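Local coordinates for probable chemoreceptor (Methyl-accepting chemotaxis) transmembrane protein (Rhizobium meliloti, PDB 6D8V), which senses quaternary ammonium compounds as a chemotaxis receptor, its sensory domain here holding 1,1-dimethyl-prolinium, and probably passes the signal across the membrane, at residues S20-S25 and A175-R180; A32-S37 and I154-M159; I136-L141 and S198-A203. All coordinates share one frame; numbering follows the deposited sequence.

Contact 1 of 3, residues S20-S25 and A175-R180; sequences SDIAGS and AALADR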
ATOM      1  N   SER A  20      10.244   9.933   5.792  1.00 53.64           N
ATOM      2  CA  SER A  20      10.861   8.906   6.628  1.00 66.19           C
ATOM      3  C   SER A  20       9.825   8.215   7.505  1.00 64.38           C
ATOM      4  O   SER A  20       9.986   7.037   7.848  1.00 68.71           O
ATOM      5  CB  SER A  20      11.974   9.500   7.483  1.00 57.19           C
ATOM      6  OG  SER A  20      11.442  10.166   8.602  1.00 78.16           O
ATOM      7  N   ASP A  21       8.755   8.924   7.870  1.00 60.10           N
ATOM      8  CA  ASP A  21       7.674   8.290   8.610  1.00 44.65           C
ATOM      9  C   ASP A  21       6.907   7.307   7.734  1.00 60.46           C
ATOM     10  O   ASP A  21       6.691   6.159   8.137  1.00 56.78           O
ATOM     11  CB  ASP A  21       6.741   9.347   9.191  1.00 60.45           C
ATOM     12  CG  ASP A  21       5.768   8.768  10.188  1.00 92.04           C
ATOM     13  OD1 ASP A  21       4.910   7.958   9.783  1.00 94.83           O
ATOM     14  OD2 ASP A  21       5.879   9.100  11.385  1.00116.80           O
ATOM     15  N   ILE A  22       6.498   7.728   6.532  1.00 56.57           N
ATOM     16  CA  ILE A  22       5.818   6.804   5.630  1.00 51.43           C
ATOM     17  C   ILE A  22       6.744   5.648   5.268  1.00 61.82           C
ATOM     18  O   ILE A  22       6.365   4.472   5.340  1.00 70.41           O
ATOM     19  CB  ILE A  22       5.312   7.540   4.375  1.00 63.98           C
ATOM     20  CG1 ILE A  22       4.299   8.612   4.762  1.00 60.28           C
ATOM     21  CG2 ILE A  22       4.645   6.562   3.422  1.00 52.96           C
ATOM     22  CD1 ILE A  22       3.137   8.063   5.534  1.00 49.26           C
ATOM     23  N   ALA A  23       7.979   5.961   4.873  1.00 65.89           N
ATOM     24  CA  ALA A  23       8.907   4.906   4.468  1.00 57.43           C
ATOM     25  C   ALA A  23       9.176   3.929   5.610  1.00 57.93           C
ATOM     26  O   ALA A  23       9.289   2.716   5.389  1.00 48.03           O
ATOM     27  CB  ALA A  23      10.206   5.528   3.962  1.00 42.37           C
ATOM     28  N   GLY A  24       9.272   4.436   6.839  1.00 60.48           N
ATOM     29  CA  GLY A  24       9.446   3.549   7.974  1.00 55.06           C
ATOM     30  C   GLY A  24       8.255   2.641   8.177  1.00 42.41           C
ATOM     31  O   GLY A  24       8.386   1.415   8.232  1.00 62.03           O
ATOM     32  N   SER A  25       7.063   3.231   8.292  1.00 58.98           N
ATOM     33  CA  SER A  25       5.848   2.432   8.395  1.00 52.35           C
ATOM     34  C   SER A  25       5.776   1.380   7.286  1.00 65.90           C
ATOM     35  O   SER A  25       5.515   0.200   7.563  1.00 64.50           O
ATOM     36  CB  SER A  25       4.623   3.346   8.368  1.00 67.59           C
ATOM     37  OG  SER A  25       4.739   4.375   9.332  1.00 61.71           O
ATOM     38  N   ALA A 175      -7.120   5.454   3.635  1.00 61.97           N
ATOM     39  CA  ALA A 175      -7.503   6.267   4.785  1.00 51.77           C
ATOM     40  C   ALA A 175      -6.412   6.290   5.846  1.00 70.13           C
ATOM     41  O   ALA A 175      -6.086   7.355   6.384  1.00 72.95           O
ATOM     42  CB  ALA A 175      -8.800   5.739   5.378  1.00 53.89           C
ATOM     43  N   ALA A 176      -5.842   5.123   6.162  1.00 73.55           N
ATOM     44  CA  ALA A 176      -4.726   5.063   7.102  1.00 66.64           C
ATOM     45  C   ALA A 176      -3.605   6.015   6.701  1.00 62.16           C
ATOM     46  O   ALA A 176      -3.038   6.708   7.555  1.00 58.69           O
ATOM     47  CB  ALA A 176      -4.195   3.631   7.203  1.00 83.41           C
ATOM     48  N   LEU A 177      -3.258   6.053   5.408  1.00 72.47           N
ATOM     49  CA  LEU A 177      -2.240   6.996   4.952  1.00 65.54           C
ATOM     50  C   LEU A 177      -2.670   8.432   5.238  1.00 69.55           C
ATOM     51  O   LEU A 177      -1.924   9.215   5.835  1.00 64.65           O
ATOM     52  CB  LEU A 177      -1.970   6.806   3.461  1.00 53.27           C
ATOM     53  CG  LEU A 177      -1.227   5.576   2.979  1.00 58.77           C
ATOM     54  CD1 LEU A 177      -0.998   5.685   1.485  1.00 64.73           C
ATOM     55  CD2 LEU A 177       0.102   5.432   3.715  1.00 67.75           C
ATOM     56  N   ALA A 178      -3.881   8.793   4.801  1.00 68.54           N
ATOM     57  CA  ALA A 178      -4.416  10.120   5.089  1.00 57.08           C
ATOM     58  C   ALA A 178      -4.321  10.452   6.575  1.00 74.76           C
ATOM     59  O   ALA A 178      -4.006  11.590   6.942  1.00 72.55           O
ATOM     60  CB  ALA A 178      -5.860  10.201   4.617  1.00 56.42           C
ATOM     61  N   ASP A 179      -4.597   9.469   7.442  1.00 71.71           N
ATOM     62  CA  ASP A 179      -4.527   9.700   8.883  1.00 61.94           C
ATOM     63  C   ASP A 179      -3.109  10.040   9.321  1.00 71.39           C
ATOM     64  O   ASP A 179      -2.899  10.987  10.087  1.00 85.63           O
ATOM     65  CB  ASP A 179      -5.041   8.473   9.641  1.00 85.36           C
ATOM     66  CG  ASP A 179      -6.559   8.419   9.713  1.00120.05           C
ATOM     67  OD1 ASP A 179      -7.217   9.410   9.331  1.00132.75           O
ATOM     68  OD2 ASP A 179      -7.095   7.380  10.156  1.00135.45           O
ATOM     69  N   ARG A 180      -2.120   9.274   8.858  1.00 72.62           N
ATOM     70  CA  ARG A 180      -0.738   9.561   9.233  1.00 68.97           C
ATOM     71  C   ARG A 180      -0.322  10.958   8.793  1.00 78.30           C
ATOM     72  O   ARG A 180       0.398  11.653   9.517  1.00 96.75           O
ATOM     73  CB  ARG A 180       0.206   8.516   8.639  1.00 75.42           C
ATOM     74  CG  ARG A 180      -0.109   7.088   9.061  1.00 94.03           C
ATOM     75  CD  ARG A 180       1.138   6.316   9.456  1.00 87.11           C
ATOM     76  NE  ARG A 180       1.788   6.848  10.646  1.00 93.90           N
ATOM     77  CZ  ARG A 180       2.616   6.148  11.409  1.00119.89           C
ATOM     78  NH1 ARG A 180       2.881   4.889  11.099  1.00125.69           N
ATOM     79  NH2 ARG A 180       3.173   6.702  12.480  1.00134.35           N
TER

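Contact 2 of 3, residues A32-S37 and I154-M159; sequences AARTMS and IAYPVM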
ATOM      1  N   ALA A  32       7.069  -7.396   8.005  1.00 65.92           N
ATOM      2  CA  ALA A  32       6.070  -8.303   8.562  1.00 68.45           C
ATOM      3  C   ALA A  32       5.444  -9.176   7.482  1.00 71.72           C
ATOM      4  O   ALA A  32       5.133 -10.345   7.730  1.00 83.16           O
ATOM      5  CB  ALA A  32       4.989  -7.511   9.300  1.00 72.91           C
ATOM      6  N   ALA A  33       5.257  -8.637   6.279  1.00 56.55           N
ATOM      7  CA  ALA A  33       4.755  -9.461   5.187  1.00 73.57           C
ATOM      8  C   ALA A  33       5.780 -10.525   4.801  1.00 73.62           C
ATOM      9  O   ALA A  33       5.447 -11.710   4.688  1.00 94.36           O
ATOM     10  CB  ALA A  33       4.385  -8.582   3.986  1.00 56.56           C
ATOM     11  N   ARG A  34       7.043 -10.124   4.616  1.00 60.50           N
ATOM     12  CA  ARG A  34       8.076 -11.086   4.227  1.00 73.13           C
ATOM     13  C   ARG A  34       8.242 -12.187   5.274  1.00 82.38           C
ATOM     14  O   ARG A  34       8.384 -13.367   4.930  1.00 85.57           O
ATOM     15  CB  ARG A  34       9.411 -10.371   3.976  1.00 67.91           C
ATOM     16  CG  ARG A  34      10.551 -11.302   3.560  1.00 79.26           C
ATOM     17  CD  ARG A  34      11.786 -10.559   3.036  1.00 86.32           C
ATOM     18  NE  ARG A  34      12.759 -11.479   2.442  1.00104.14           N
ATOM     19  CZ  ARG A  34      13.842 -11.104   1.767  1.00114.31           C
ATOM     20  NH1 ARG A  34      14.108  -9.819   1.588  1.00138.46           N
ATOM     21  NH2 ARG A  34      14.661 -12.021   1.271  1.00 97.52           N
ATOM     22  N   THR A  35       8.236 -11.820   6.559  1.00 69.92           N
ATOM     23  CA  THR A  35       8.254 -12.830   7.612  1.00 70.39           C
ATOM     24  C   THR A  35       7.086 -13.798   7.474  1.00 83.17           C
ATOM     25  O   THR A  35       7.268 -15.019   7.539  1.00 81.99           O
ATOM     26  CB  THR A  35       8.223 -12.168   8.989  1.00 76.13           C
ATOM     27  OG1 THR A  35       9.470 -11.508   9.237  1.00 84.61           O
ATOM     28  CG2 THR A  35       7.984 -13.212  10.073  1.00 80.37           C
ATOM     29  N   MET A  36       5.871 -13.269   7.296  1.00 82.28           N
ATOM     30  CA  MET A  36       4.702 -14.133   7.165  1.00 80.52           C
ATOM     31  C   MET A  36       4.828 -15.056   5.959  1.00 76.55           C
ATOM     32  O   MET A  36       4.554 -16.259   6.054  1.00 76.97           O
ATOM     33  CB  MET A  36       3.430 -13.290   7.067  1.00 81.98           C
ATOM     34  CG  MET A  36       2.161 -14.121   7.028  1.00 83.21           C
ATOM     35  SD  MET A  36       1.838 -14.925   8.606  1.00 83.47           S
ATOM     36  CE  MET A  36       1.519 -13.498   9.641  1.00 86.29           C
ATOM     37  N   SER A  37       5.241 -14.513   4.812  1.00 72.01           N
ATOM     38  CA  SER A  37       5.517 -15.346   3.648  1.00 80.36           C
ATOM     39  C   SER A  37       6.450 -16.496   3.999  1.00 92.23           C
ATOM     40  O   SER A  37       6.301 -17.604   3.468  1.00 91.38           O
ATOM     41  CB  SER A  37       6.121 -14.492   2.532  1.00 99.50           C
ATOM     42  OG  SER A  37       6.666 -15.303   1.505  1.00121.00           O
ATOM     43  N   ILE A 154       1.198  -4.650  -0.068  1.00 55.70           N
ATOM     44  CA  ILE A 154       2.576  -5.116  -0.055  1.00 63.47           C
ATOM     45  C   ILE A 154       2.527  -6.637  -0.080  1.00 69.64           C
ATOM     46  O   ILE A 154       2.002  -7.267   0.843  1.00 71.87           O
ATOM     47  CB  ILE A 154       3.330  -4.581   1.168  1.00 54.75           C
ATOM     48  CG1 ILE A 154       3.416  -3.060   1.075  1.00 62.63           C
ATOM     49  CG2 ILE A 154       4.720  -5.174   1.261  1.00 51.74           C
ATOM     50  CD1 ILE A 154       4.053  -2.409   2.274  1.00 62.70           C
ATOM     51  N   ALA A 155       3.047  -7.234  -1.147  1.00 56.51           N
ATOM     52  CA  ALA A 155       2.931  -8.668  -1.354  1.00 67.94           C
ATOM     53  C   ALA A 155       4.306  -9.278  -1.579  1.00 81.04           C
ATOM     54  O   ALA A 155       5.194  -8.658  -2.173  1.00 73.91           O
ATOM     55  CB  ALA A 155       2.020  -8.996  -2.543  1.00 74.87           C
ATOM     56  N   TYR A 156       4.466 -10.504  -1.088  1.00 75.79           N
ATOM     57  CA  TYR A 156       5.697 -11.268  -1.169  1.00 76.53           C
ATOM     58  C   TYR A 156       5.401 -12.668  -1.679  1.00 87.77           C
ATOM     59  O   TYR A 156       4.332 -13.222  -1.406  1.00 89.24           O
ATOM     60  CB  TYR A 156       6.386 -11.365   0.202  1.00 69.67           C
ATOM     61  CG  TYR A 156       7.365 -10.252   0.471  1.00 74.11           C
ATOM     62  CD1 TYR A 156       6.952  -9.070   1.068  1.00 69.69           C
ATOM     63  CD2 TYR A 156       8.707 -10.380   0.125  1.00 80.32           C
ATOM     64  CE1 TYR A 156       7.856  -8.046   1.317  1.00 64.04           C
ATOM     65  CE2 TYR A 156       9.606  -9.361   0.360  1.00 83.39           C
ATOM     66  CZ  TYR A 156       9.175  -8.197   0.955  1.00 69.33           C
ATOM     67  OH  TYR A 156      10.065  -7.174   1.192  1.00 74.73           O
ATOM     68  N   PRO A 157       6.327 -13.260  -2.427  1.00 98.47           N
ATOM     69  CA  PRO A 157       6.146 -14.655  -2.841  1.00 96.78           C
ATOM     70  C   PRO A 157       6.305 -15.593  -1.658  1.00 94.45           C
ATOM     71  O   PRO A 157       7.188 -15.414  -0.815  1.00103.36           O
ATOM     72  CB  PRO A 157       7.258 -14.870  -3.877  1.00 87.06           C
ATOM     73  CG  PRO A 157       7.721 -13.492  -4.259  1.00 96.94           C
ATOM     74  CD  PRO A 157       7.504 -12.637  -3.051  1.00 99.02           C
ATOM     75  N   VAL A 158       5.430 -16.591  -1.593  1.00 87.37           N
ATOM     76  CA  VAL A 158       5.509 -17.649  -0.594  1.00 95.45           C
ATOM     77  C   VAL A 158       6.172 -18.855  -1.247  1.00113.88           C
ATOM     78  O   VAL A 158       5.685 -19.362  -2.265  1.00115.20           O
ATOM     79  CB  VAL A 158       4.121 -18.007  -0.039  1.00 90.00           C
ATOM     80  CG1 VAL A 158       4.221 -19.174   0.928  1.00102.27           C
ATOM     81  CG2 VAL A 158       3.502 -16.812   0.652  1.00 80.34           C
ATOM     82  N   MET A 159       7.281 -19.318  -0.664  1.00110.72           N
ATOM     83  CA  MET A 159       8.078 -20.396  -1.233  1.00103.97           C
ATOM     84  C   MET A 159       8.012 -21.640  -0.357  1.00107.17           C
ATOM     85  O   MET A 159       7.961 -21.547   0.873  1.00106.86           O
ATOM     86  CB  MET A 159       9.537 -19.969  -1.404  1.00 98.35           C
ATOM     87  CG  MET A 159       9.729 -18.695  -2.198  1.00 98.61           C
ATOM     88  SD  MET A 159       9.347 -18.873  -3.947  1.00109.87           S
ATOM     89  CE  MET A 159      10.482 -20.183  -4.398  1.00103.74           C
TER

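Contact 3 of 3, residues I136-L141 and S198-A203; sequences ITQPYL and SGKWLA. With PBE (1,1-dimethyl-prolinium), chain C.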
ATOM      1  N   ILE A 136       4.850  -3.713  -4.228  1.00 61.96           N
ATOM      2  CA  ILE A 136       3.771  -2.875  -3.715  1.00 68.99           C
ATOM      3  C   ILE A 136       2.924  -2.374  -4.887  1.00 71.99           C
ATOM      4  O   ILE A 136       3.450  -2.015  -5.944  1.00 76.11           O
ATOM      5  CB  ILE A 136       4.334  -1.706  -2.876  1.00 73.89           C
ATOM      6  CG1 ILE A 136       3.202  -0.962  -2.162  1.00 80.79           C
ATOM      7  CG2 ILE A 136       5.172  -0.760  -3.733  1.00 52.06           C
ATOM      8  CD1 ILE A 136       3.687  -0.001  -1.086  1.00 65.11           C
ATOM      9  N   THR A 137       1.610  -2.347  -4.697  1.00 73.62           N
ATOM     10  CA  THR A 137       0.678  -2.134  -5.795  1.00 75.30           C
ATOM     11  C   THR A 137       0.288  -0.667  -5.939  1.00 65.34           C
ATOM     12  O   THR A 137       0.348   0.128  -5.001  1.00 68.92           O
ATOM     13  CB  THR A 137      -0.599  -2.960  -5.602  1.00 72.45           C
ATOM     14  OG1 THR A 137      -1.369  -2.410  -4.521  1.00 74.90           O
ATOM     15  CG2 THR A 137      -0.267  -4.409  -5.301  1.00 67.74           C
ATOM     16  N   GLN A 138      -0.127  -0.318  -7.146  1.00 73.64           N
ATOM     17  CA  GLN A 138      -0.824   0.936  -7.335  1.00 71.17           C
ATOM     18  C   GLN A 138      -2.141   0.878  -6.573  1.00 74.46           C
ATOM     19  O   GLN A 138      -2.714  -0.200  -6.380  1.00 67.12           O
ATOM     20  CB  GLN A 138      -1.080   1.218  -8.819  1.00 83.63           C
ATOM     21  CG  GLN A 138       0.165   1.583  -9.621  1.00101.33           C
ATOM     22  CD  GLN A 138       0.726   2.949  -9.265  1.00100.33           C
ATOM     23  OE1 GLN A 138       0.087   3.735  -8.568  1.00103.60           O
ATOM     24  NE2 GLN A 138       1.931   3.236  -9.743  1.00 94.05           N
ATOM     25  N   PRO A 139      -2.636   2.024  -6.119  1.00 70.63           N
ATOM     26  CA  PRO A 139      -3.867   2.021  -5.330  1.00 55.35           C
ATOM     27  C   PRO A 139      -5.018   1.404  -6.110  1.00 71.70           C
ATOM     28  O   PRO A 139      -5.242   1.724  -7.282  1.00 67.92           O
ATOM     29  CB  PRO A 139      -4.094   3.507  -5.024  1.00 66.24           C
ATOM     30  CG  PRO A 139      -3.318   4.230  -6.041  1.00 66.34           C
ATOM     31  CD  PRO A 139      -2.131   3.385  -6.351  1.00 74.02           C
ATOM     32  N   TYR A 140      -5.739   0.501  -5.447  1.00 62.49           N
ATOM     33  CA  TYR A 140      -6.836  -0.211  -6.084  1.00 60.41           C
ATOM     34  C   TYR A 140      -7.938  -0.426  -5.060  1.00 78.82           C
ATOM     35  O   TYR A 140      -7.693  -0.434  -3.846  1.00 89.11           O
ATOM     36  CB  TYR A 140      -6.387  -1.557  -6.669  1.00 72.20           C
ATOM     37  CG  TYR A 140      -6.077  -2.590  -5.606  1.00 83.21           C
ATOM     38  CD1 TYR A 140      -4.858  -2.584  -4.941  1.00 83.78           C
ATOM     39  CD2 TYR A 140      -7.006  -3.560  -5.258  1.00 87.11           C
ATOM     40  CE1 TYR A 140      -4.570  -3.511  -3.966  1.00 77.88           C
ATOM     41  CE2 TYR A 140      -6.727  -4.497  -4.283  1.00 77.86           C
ATOM     42  CZ  TYR A 140      -5.508  -4.469  -3.638  1.00 75.49           C
ATOM     43  OH  TYR A 140      -5.223  -5.401  -2.661  1.00 64.58           O
ATOM     44  N   LEU A 141      -9.155  -0.597  -5.570  1.00 72.54           N
ATOM     45  CA  LEU A 141     -10.306  -0.872  -4.727  1.00 73.06           C
ATOM     46  C   LEU A 141     -10.363  -2.359  -4.404  1.00 79.85           C
ATOM     47  O   LEU A 141     -10.514  -3.188  -5.306  1.00 83.72           O
ATOM     48  CB  LEU A 141     -11.592  -0.430  -5.427  1.00 64.54           C
ATOM     49  CG  LEU A 141     -12.878  -0.951  -4.787  1.00 74.42           C
ATOM     50  CD1 LEU A 141     -13.021  -0.416  -3.369  1.00 76.14           C
ATOM     51  CD2 LEU A 141     -14.128  -0.637  -5.600  1.00 69.17           C
ATOM     52  N   SER A 198       3.341   5.976  -9.873  1.00 77.68           N
ATOM     53  CA  SER A 198       3.048   6.495 -11.200  1.00 71.57           C
ATOM     54  C   SER A 198       2.344   7.841 -11.143  1.00 74.71           C
ATOM     55  O   SER A 198       1.838   8.315 -12.170  1.00 83.33           O
ATOM     56  CB  SER A 198       2.209   5.489 -11.987  1.00 76.73           C
ATOM     57  OG  SER A 198       0.998   5.199 -11.314  1.00 85.87           O
ATOM     58  N   GLY A 199       2.299   8.468  -9.969  1.00 75.87           N
ATOM     59  CA  GLY A 199       1.631   9.742  -9.839  1.00 77.90           C
ATOM     60  C   GLY A 199       0.141   9.656  -9.591  1.00 77.63           C
ATOM     61  O   GLY A 199      -0.557  10.662  -9.751  1.00 70.35           O
ATOM     62  N   LYS A 200      -0.376   8.486  -9.231  1.00 82.38           N
ATOM     63  CA  LYS A 200      -1.767   8.379  -8.818  1.00 72.27           C
ATOM     64  C   LYS A 200      -1.921   8.951  -7.409  1.00 70.15           C
ATOM     65  O   LYS A 200      -0.980   8.929  -6.604  1.00 71.15           O
ATOM     66  CB  LYS A 200      -2.224   6.914  -8.847  1.00 66.52           C
ATOM     67  CG  LYS A 200      -1.909   6.127 -10.118  1.00 63.74           C
ATOM     68  CD  LYS A 200      -3.149   5.972 -10.979  1.00 82.67           C
ATOM     69  CE  LYS A 200      -3.056   4.782 -11.936  1.00 77.95           C
ATOM     70  NZ  LYS A 200      -2.832   3.486 -11.218  1.00 90.04           N
ATOM     71  N   TRP A 201      -3.123   9.459  -7.112  1.00 58.29           N
ATOM     72  CA  TRP A 201      -3.408  10.069  -5.813  1.00 54.97           C
ATOM     73  C   TRP A 201      -3.578   8.985  -4.752  1.00 63.03           C
ATOM     74  O   TRP A 201      -4.480   8.146  -4.859  1.00 82.77           O
ATOM     75  CB  TRP A 201      -4.662  10.934  -5.874  1.00 58.14           C
ATOM     76  CG  TRP A 201      -4.515  12.257  -6.565  1.00 74.76           C
ATOM     77  CD1 TRP A 201      -4.787  12.533  -7.880  1.00 73.05           C
ATOM     78  CD2 TRP A 201      -4.108  13.500  -5.972  1.00 76.73           C
ATOM     79  NE1 TRP A 201      -4.568  13.870  -8.143  1.00 76.64           N
ATOM     80  CE2 TRP A 201      -4.147  14.485  -6.991  1.00 82.69           C
ATOM     81  CE3 TRP A 201      -3.714  13.877  -4.683  1.00 56.23           C
ATOM     82  CZ2 TRP A 201      -3.801  15.819  -6.758  1.00 58.64           C
ATOM     83  CZ3 TRP A 201      -3.375  15.208  -4.455  1.00 69.08           C
ATOM     84  CH2 TRP A 201      -3.423  16.159  -5.488  1.00 64.54           C
ATOM     85  N   LEU A 202      -2.710   9.016  -3.725  1.00 70.55           N
ATOM     86  CA  LEU A 202      -2.809   8.165  -2.542  1.00 53.31           C
ATOM     87  C   LEU A 202      -3.472   8.891  -1.381  1.00 59.77           C
ATOM     88  O   LEU A 202      -4.200   8.273  -0.592  1.00 65.68           O
ATOM     89  CB  LEU A 202      -1.422   7.684  -2.131  1.00 55.76           C
ATOM     90  CG  LEU A 202      -0.788   6.641  -3.030  1.00 55.63           C
ATOM     91  CD1 LEU A 202       0.535   6.198  -2.459  1.00 54.82           C
ATOM     92  CD2 LEU A 202      -1.728   5.466  -3.165  1.00 68.31           C
ATOM     93  N   ALA A 203      -3.205  10.192  -1.270  1.00 61.27           N
ATOM     94  CA  ALA A 203      -3.847  11.065  -0.295  1.00 58.34           C
ATOM     95  C   ALA A 203      -4.047  12.399  -0.982  1.00 55.64           C
ATOM     96  O   ALA A 203      -3.067  13.023  -1.404  1.00 61.15           O
ATOM     97  CB  ALA A 203      -3.000  11.214   0.982  1.00 49.68           C
TER
HETATM   98  N   PBE C 402      -7.070  -8.400  -1.052  1.00102.12           N
HETATM   99  CD  PBE C 402      -5.835  -8.687  -1.371  1.00 91.91           C
HETATM  100  CA  PBE C 402      -7.610  -7.887  -2.376  1.00106.11           C
HETATM  101  CB  PBE C 402      -7.018  -8.944  -3.392  1.00111.80           C
HETATM  102  CG  PBE C 402      -5.914  -9.295  -2.890  1.00 95.38           C
HETATM  103  CE  PBE C 402      -7.766  -9.622  -0.595  1.00110.08           C
HETATM  104  CF  PBE C 402      -7.108  -7.345  -0.021  1.00 91.79           C
HETATM  105  C   PBE C 402      -9.046  -7.780  -2.493  1.00 93.14           C
HETATM  106  O   PBE C 402      -9.565  -7.690  -3.639  1.00 98.64           O
HETATM  107  OXT PBE C 402      -9.784  -7.747  -1.473  1.00 97.76           O

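Contact 1 of 3, residues S20-S25 and A175-R180
Asp-21 and Arg-180 meet at about a right angle, the carboxylate turned 80° against the plane of the guanidinium. Asp-21 OD1 rests over the centre of one guanidinium face, 3.3 Å from Arg-180 CZ, and so far out of the plane that no N-H is directed at it. The pair illustrates how a salt bridge can act through charge without directed N-H bonds, Asp-21 OD1 lying 3.4 Å from Arg-180 NE. The carboxylate reaches that face because Asp-21 carries CG anti to its nitrogen (chi1 -169°), while the arginine chain bends at its second and third torsions to bring its flat end across.

Ser-25, one turn further along the helix, has its OG close to Arg-180 NH1, although the angle is too poor for a hydrogen bond. Its hydroxyl turns back instead: Ser-25 OG donates to Asp-21 O at 2.9 Å. That carbonyl also takes the helical bond from Ser-25 N, the two donors arriving from opposite faces of its plane. Beside the charged pair, Ile-22 CD1 lies 4.3 Å from Arg-180 CB and 4.4 Å from Leu-177 CD2, a thin apolar layer that Trp-261 of strand 259-268 joins. Phe-67 adds a cation-pi partner for Arg-180.

The contact sets helix 2-45 against helix 174-183, which follows the ligand-binding sheet; the axes of segments 20-25 and 175-180 run 141° apart and approach to 11.5 Å, hence side chains rather than backbones bridge the gap. With a leucine in place of Arg-180, the Asp-21 carboxylate would probably be left without its opposite charge and Phe-67 without its cation. Since attraction here depends on proximity and not on aligned N-H groups, the pairing is likely to tolerate some rotation of either group.

Contact 2 of 3, residues A32-S37 and I154-M159
Ser-37 OG donates a hydrogen bond to Pro-157 O, the only hydrogen bond between 32-37 and 154-159. Its modelled length, 2.4 Å, is doubtful at this resolution; the hydroxyl as modelled is turned to the strand carbonyl, set there by OG standing anti to the serine nitrogen (chi1 167°). Carbon contacts surround the serine: Val-158 CG2 approaches Ser-37 OG to 3.6 Å, and Ser-37 CB sits 3.9 Å from Tyr-156 CB.

One turn earlier on the helix, Arg-34 lies across the tyrosine, a worked example of an arginine that packs through its stem. Its CB stands almost squarely above the ring, 3.6 Å from the Tyr-156 centroid, a clear CH-pi contact. The chain then runs out extended over the CE2 side, with Arg-34 CD 3.7 Å from Tyr-156 CE2, and carries the guanidinium onward with its plane 30° from that of the ring. The aliphatic stem therefore does the touching, while the charged end belongs to an exposed residue. Ala-33 approaches the same ring obliquely, its CB 3.9 Å from Tyr-156 CD1, and also meets Ile-154 CG2 at 4.4 Å.

Segment 32-37 of helix 2-45 runs 23° from segment 154-159 of strand 149-160, the axes of the two segments 7.8 Å apart, and lies against one face of the antiparallel sheet of the Cache sensor domain. Strand 163-173 pairs beside this strand, and Val-26 and Ala-30 of the helix extend the apolar cover over Ile-154. From the opposite face Ala-155 touches Trp-72 of the ligand pocket.

Chemically, the joint rests on a largely non-directional surface of methyl, methylene and ring atoms; if the serine bond is real at a more usual length, it would add one directed link.

Contact 3 of 3, residues I136-L141 and S198-A203
Pro-139 and Leu-202 form the close-packed side of this contact, their side chains crossing at about a right angle. Leu-202 CD2 lies against the proline ring, 3.5 Å from Pro-139 CG and 3.6 Å from Pro-139 CB. Lys-200 continues the surface more loosely, with its CB 4.0 Å from Pro-139 CG. Both Pro-139 and Leu-202 are buried.

On the other side the partners are partly exposed and polar. Gln-138, bent at its second torsion (chi2 -70°), brings its amide close to Ser-198, yet the angles between amide and hydroxyl are too poor for a hydrogen bond. The amide oxygen is satisfied by the hydroxyl of Ser-196, a residue just before segment 198-203, and this hydroxyl also bonds to Lys-200 N. Lys-200 crosses the glutamine at about a right angle: its CG lies 3.5 Å from Gln-138 OE1, and the chain folds back until Lys-200 NZ is 3.7 Å from Gln-138 CB.

The contact joins the two sheets of the chain, an arrangement consistent with a double Cache sensor. The first partner leads into strand 140-142 of the ligand-binding sheet; the second follows strand 191-195 of the four-stranded sheet, where Leu-202 and Ala-203 both face Leu-194 in a classic beta bulge.

Just beyond Pro-139 the chain reverses its facing, and Tyr-140 points away from the loop into the ligand pocket. There 1,1-dimethyl-prolinium lies at the edge of the ring, near its plane, with the CA atom of the ligand 3.5 Å from Tyr-140 OH. The phenol oxygen is hydrogen-bonded to Ser-153 OG, and the ring meets that of Trp-124, another pocket residue, with planes about 30° apart.

Helix 2-45 is common to contacts 1 and 2, whose centres lie 20 Å apart and whose nearest atoms stay about 6 Å from each other. Contact 3 touches both: Leu-177 CD1 packs 4.2 Å from Leu-202 CB on the side of contact 1, and Ile-154 CG1 lies 3.8 Å from Ile-136 CD1 on the side of contact 2. Strands 140-142 and 149-160, neighbours in one sheet, tie contacts 2 and 3 to the ligand. Contact 3 includes Tyr-140 of the pocket, whereas the Ile-154 side chain is about 10 Å from the bound 1,1-dimethyl-prolinium. Along the chain contact 2 is nested within contact 1, and contact 3 crosses both.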